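Local coordinates for exopolysaccharide biosynthesis protein (Pantoea stewartii subsp. stewartii DC283, PDB 6TGF), which is a tailspike-like parallel beta-helix enzyme that modifies the glycan of the bacterial biofilm, probably by hydrolysis, at residues P61-W64 / Q65-G69; L91-A94 / N95-A99. One frame throughout, in Å; residues are numbered along the deposited sequence.

Both interactions are surface contacts in the head-binding part of the chain, far from its centre, and neither has a buried touching residue. They follow one another in sequence and do not meet: their centres are 24 Å apart and their nearest atoms about 14 Å. Interaction 1 belongs to the short helix 61-66 and its exit, and combines main-chain helix bonds with a stack of two phenylalanines and a bridging water. Interaction 2 closes the hairpin of strands 89-92 and 98-101, where a carboxylate and backbone amides do the work. Aromatic packing thus marks the helix end, and hydrogen bonds from backbone N-H groups to a carboxylate mark the hairpin turn.

Interaction 1: residues P61-W64 / Q65-G69; sequences PQFW and QNFQG
F63 and F67, one helical turn apart, lay their rings together as an offset stack, centroids 4.3 Å apart and planes inclined by only 12°. F63 CZ lies over one face of the F67 ring, toward its rim, and approaches F67 CD2 to 3.4 Å. On the F63 ring, the centre of one face is taken by F67 CB, a CH-pi contact in which this carbon stands 3.7 Å from the ring centroid. Both CG atoms are anti to their own backbone N (chi1 180° for F67), which sends the two side chains the same way, side by side. Along the backbone, the helix carbonyls are used in turn. P61 O receives Q65 N at 3.3 Å, and Q62 O receives N66 N through a weak bond. F63 O takes F67 N at 2.9 Å and, weakly, N66 N as well, so this one acceptor serves two donors where the helix ends. F67 is the first residue to leave helical backbone angles. A water spans this exit, donating to W64 O at 3.0 Å and to F67 O at 2.6 Å, and so ties the last turn to the outgoing chain. The indole NE1 of W64 is satisfied outside the segments, by D113 OD1. W64 also forms a T-shaped pair with Y57 and touches V116, while Q65 reaches K109; helix 109-117 therefore packs along this side of helix 61-66. F63 and F67 rest on L132 of strand 129-134. N66 packs on Q138 of the second subunit, and G69, bonded through its backbone to L107, carries the chain into strand 69-74 of the four-stranded antiparallel sheet.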
loop_
_atom_site.group_PDB
_atom_site.type_symbol
_atom_site.label_atom_id
_atom_site.label_comp_id
_atom_site.label_asym_id
_atom_site.label_seq_id
_atom_site.Cartn_x
_atom_site.Cartn_y
_atom_site.Cartn_z
ATOM N N PRO B 61 -54.936 4.724 14.773
ATOM C CA PRO B 61 -56.003 5.727 14.867
ATOM C C PRO B 61 -57.392 5.224 14.436
ATOM O O PRO B 61 -58.377 5.699 14.979
ATOM C CB PRO B 61 -55.542 6.846 13.916
ATOM C CG PRO B 61 -54.039 6.686 13.847
ATOM C CD PRO B 61 -53.799 5.194 13.965
ATOM N N GLN B 62 -57.434 4.287 13.481
ATOM C CA GLN B 62 -58.679 3.692 12.921
ATOM C C GLN B 62 -59.398 2.894 14.016
ATOM O O GLN B 62 -60.644 2.913 14.040
ATOM C CB GLN B 62 -58.367 2.784 11.728
ATOM C CG GLN B 62 -57.769 3.513 10.530
ATOM C CD GLN B 62 -56.294 3.804 10.668
ATOM O OE1 GLN B 62 -55.595 3.216 11.491
ATOM N NE2 GLN B 62 -55.807 4.727 9.855
ATOM N N PHE B 63 -58.631 2.225 14.883
ATOM C CA PHE B 63 -59.127 1.385 16.006
ATOM C C PHE B 63 -59.844 2.276 17.029
ATOM O O PHE B 63 -61.008 1.984 17.359
ATOM C CB PHE B 63 -57.969 0.612 16.643
ATOM C CG PHE B 63 -58.392 -0.515 17.548
ATOM C CD1 PHE B 63 -58.691 -0.278 18.879
ATOM C CD2 PHE B 63 -58.491 -1.812 17.070
ATOM C CE1 PHE B 63 -59.081 -1.314 19.714
ATOM C CE2 PHE B 63 -58.881 -2.847 17.905
ATOM C CZ PHE B 63 -59.176 -2.596 19.225
ATOM N N TRP B 64 -59.161 3.324 17.505
ATOM C CA TRP B 64 -59.701 4.361 18.430
ATOM C C TRP B 64 -61.083 4.807 17.937
ATOM O O TRP B 64 -62.058 4.689 18.706
ATOM C CB TRP B 64 -58.728 5.548 18.526
ATOM C CG TRP B 64 -59.008 6.524 19.629
ATOM C CD1 TRP B 64 -60.204 6.774 20.239
ATOM C CD2 TRP B 64 -58.060 7.421 20.234
ATOM N NE1 TRP B 64 -60.061 7.746 21.190
ATOM C CE2 TRP B 64 -58.758 8.164 21.210
ATOM C CE3 TRP B 64 -56.693 7.665 20.056
ATOM C CZ2 TRP B 64 -58.134 9.129 22.001
ATOM C CZ3 TRP B 64 -56.077 8.619 20.837
ATOM C CH2 TRP B 64 -56.790 9.340 21.796
ATOM N N GLN B 65 -61.149 5.269 16.685
ATOM C CA GLN B 65 -62.331 5.938 16.075
ATOM C C GLN B 65 -63.488 4.951 15.872
ATOM O O GLN B 65 -64.645 5.365 16.084
ATOM C CB GLN B 65 -61.942 6.579 14.739
ATOM C CG GLN B 65 -61.414 8.002 14.870
ATOM C CD GLN B 65 -62.498 9.021 15.131
ATOM O OE1 GLN B 65 -62.235 10.113 15.632
ATOM N NE2 GLN B 65 -63.729 8.680 14.787
ATOM N N ASN B 66 -63.199 3.708 15.469
ATOM C CA ASN B 66 -64.204 2.778 14.885
ATOM C C ASN B 66 -64.531 1.625 15.843
ATOM O O ASN B 66 -65.736 1.341 16.001
ATOM C CB ASN B 66 -63.751 2.253 13.520
ATOM C CG ASN B 66 -63.632 3.349 12.481
ATOM O OD1 ASN B 66 -64.417 4.296 12.476
ATOM N ND2 ASN B 66 -62.657 3.230 11.597
ATOM N N PHE B 67 -63.524 0.981 16.441
ATOM C CA PHE B 67 -63.683 -0.288 17.205
ATOM C C PHE B 67 -64.752 -0.130 18.292
ATOM O O PHE B 67 -64.696 0.844 19.070
ATOM C CB PHE B 67 -62.373 -0.750 17.849
ATOM C CG PHE B 67 -62.505 -2.031 18.636
ATOM C CD1 PHE B 67 -62.858 -2.007 19.976
ATOM C CD2 PHE B 67 -62.309 -3.263 18.032
ATOM C CE1 PHE B 67 -62.996 -3.183 20.696
ATOM C CE2 PHE B 67 -62.445 -4.438 18.755
ATOM C CZ PHE B 67 -62.788 -4.397 20.084
ATOM N N GLN B 68 -65.694 -1.078 18.332
ATOM C CA GLN B 68 -66.661 -1.291 19.441
ATOM C C GLN B 68 -66.602 -2.766 19.848
ATOM O O GLN B 68 -66.583 -3.623 18.943
ATOM C CB GLN B 68 -68.073 -0.893 19.012
ATOM C CG GLN B 68 -68.300 0.612 19.008
ATOM C CD GLN B 68 -69.551 1.004 18.262
ATOM O OE1 GLN B 68 -70.542 1.423 18.853
ATOM N NE2 GLN B 68 -69.511 0.865 16.947
ATOM N N GLY B 69 -66.564 -3.052 21.152
ATOM C CA GLY B 69 -66.451 -4.431 21.661
ATOM C C GLY B 69 -66.387 -4.506 23.175
ATOM O O GLY B 69 -66.871 -3.568 23.839
HETATM O O HOH W 1 -64.752 3.423 18.560
#

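Interaction 2: residues L91-A94 / N95-A99; sequences LRDA and NGNLA
The D93 carboxylate and the N97 amide cross obliquely, their planes 45° apart, with N97 CB lying 3.5 Å from D93 OD2. What meets the carboxylate most directly is backbone: N97 N donates to D93 OD1 at 2.8 Å from above the carboxylate plane, well out of it. The same oxygen receives a weak bond from G96 N at 2.9 Å, so OD1 gathers two successive amides. CG of D93 sits between its own backbone N and carbonyl carbon (chi1 68°), a torsion that swings the carboxylate over the turn instead of away from it. G96 N is shared, since it also donates to D93 O at 3.1 Å, closing a type I beta turn from D93 to G96. D93 N in turn donates to N97 O at 3.0 Å. With G96 at positive phi, this is the type I turn plus G1 bulge of a 3:5 beta hairpin, with A94, N95 and G96 between the flanking D93 and N97. Beyond the turn, R92 and L98 form a non-hydrogen-bonded pair: R92 CB meets L98 CD2 at 4.0 Å, and R92 CA offers a CH...O contact to N97 O. L91 and A99 follow as a hydrogen-bonded pair, L91 N to A99 O at 2.8 Å and A99 N to L91 O at 3.2 Å, with their side chains on the face opposite that of R92 and L98. Strand 121-124 flanks the hairpin beyond strand 89-92, where R92 and L98 touch I123 and L91 touches L122; on the other side L98 bonds through its backbone to V38.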
loop_
_atom_site.group_PDB
_atom_site.type_symbol
_atom_site.label_atom_id
_atom_site.label_comp_id
_atom_site.label_asym_id
_atom_site.label_seq_id
_atom_site.Cartn_x
_atom_site.Cartn_y
_atom_site.Cartn_z
ATOM N N LEU B 91 -60.776 0.950 38.056
ATOM C CA LEU B 91 -60.621 2.178 37.234
ATOM C C LEU B 91 -60.178 3.322 38.149
ATOM O O LEU B 91 -60.943 3.670 39.067
ATOM C CB LEU B 91 -61.946 2.512 36.538
ATOM C CG LEU B 91 -61.966 3.825 35.753
ATOM C CD1 LEU B 91 -60.999 3.784 34.581
ATOM C CD2 LEU B 91 -63.368 4.149 35.269
ATOM N N ARG B 92 -58.981 3.864 37.907
ATOM C CA ARG B 92 -58.459 5.090 38.568
ATOM C C ARG B 92 -58.876 6.308 37.738
ATOM O O ARG B 92 -58.683 6.267 36.509
ATOM C CB ARG B 92 -56.936 5.011 38.709
ATOM C CG ARG B 92 -56.298 6.258 39.302
ATOM C CD ARG B 92 -54.790 6.126 39.360
ATOM N NE ARG B 92 -54.161 6.430 38.081
ATOM C CZ ARG B 92 -52.908 6.123 37.759
ATOM N NH1 ARG B 92 -52.133 5.484 38.620
ATOM N NH2 ARG B 92 -52.433 6.451 36.569
ATOM N N ASP B 93 -59.421 7.345 38.383
ATOM C CA ASP B 93 -59.924 8.576 37.712
ATOM C C ASP B 93 -58.871 9.687 37.825
ATOM O O ASP B 93 -57.803 9.438 38.425
ATOM C CB ASP B 93 -61.294 8.993 38.261
ATOM C CG ASP B 93 -61.306 9.495 39.697
ATOM O OD1 ASP B 93 -60.217 9.753 40.252
ATOM O OD2 ASP B 93 -62.418 9.630 40.249
ATOM N N ALA B 94 -59.171 10.860 37.257
ATOM C CA ALA B 94 -58.288 12.052 37.193
ATOM C C ALA B 94 -57.804 12.442 38.593
ATOM O O ALA B 94 -56.587 12.664 38.758
ATOM C CB ALA B 94 -59.021 13.198 36.539
ATOM N N ASN B 95 -58.722 12.508 39.562
ATOM C CA ASN B 95 -58.456 13.010 40.937
ATOM C C ASN B 95 -57.769 11.918 41.768
ATOM O O ASN B 95 -57.401 12.210 42.921
ATOM C CB ASN B 95 -59.739 13.519 41.600
ATOM C CG ASN B 95 -60.470 14.538 40.750
ATOM O OD1 ASN B 95 -61.556 14.265 40.241
ATOM N ND2 ASN B 95 -59.873 15.706 40.570
ATOM N N GLY B 96 -57.610 10.711 41.212
ATOM C CA GLY B 96 -56.813 9.618 41.802
ATOM C C GLY B 96 -57.666 8.590 42.527
ATOM O O GLY B 96 -57.082 7.645 43.089
ATOM N N ASN B 97 -58.994 8.750 42.515
ATOM C CA ASN B 97 -59.948 7.848 43.215
ATOM C C ASN B 97 -60.038 6.518 42.462
ATOM O O ASN B 97 -59.815 6.512 41.236
ATOM C CB ASN B 97 -61.337 8.474 43.357
ATOM C CG ASN B 97 -61.317 9.816 44.056
ATOM O OD1 ASN B 97 -60.269 10.271 44.511
ATOM N ND2 ASN B 97 -62.471 10.457 44.145
ATOM N N LEU B 98 -60.370 5.441 43.179
ATOM C CA LEU B 98 -60.467 4.058 42.643
ATOM C C LEU B 98 -61.894 3.537 42.823
ATOM O O LEU B 98 -62.447 3.693 43.925
ATOM C CB LEU B 98 -59.470 3.168 43.388
ATOM C CG LEU B 98 -58.009 3.592 43.275
ATOM C CD1 LEU B 98 -57.259 3.278 44.558
ATOM C CD2 LEU B 98 -57.344 2.931 42.080
ATOM N N ALA B 99 -62.457 2.949 41.768
ATOM C CA ALA B 99 -63.724 2.186 41.790
ATOM C C ALA B 99 -63.509 0.870 41.039
ATOM O O ALA B 99 -62.857 0.899 39.979
ATOM C CB ALA B 99 -64.833 3.003 41.177
#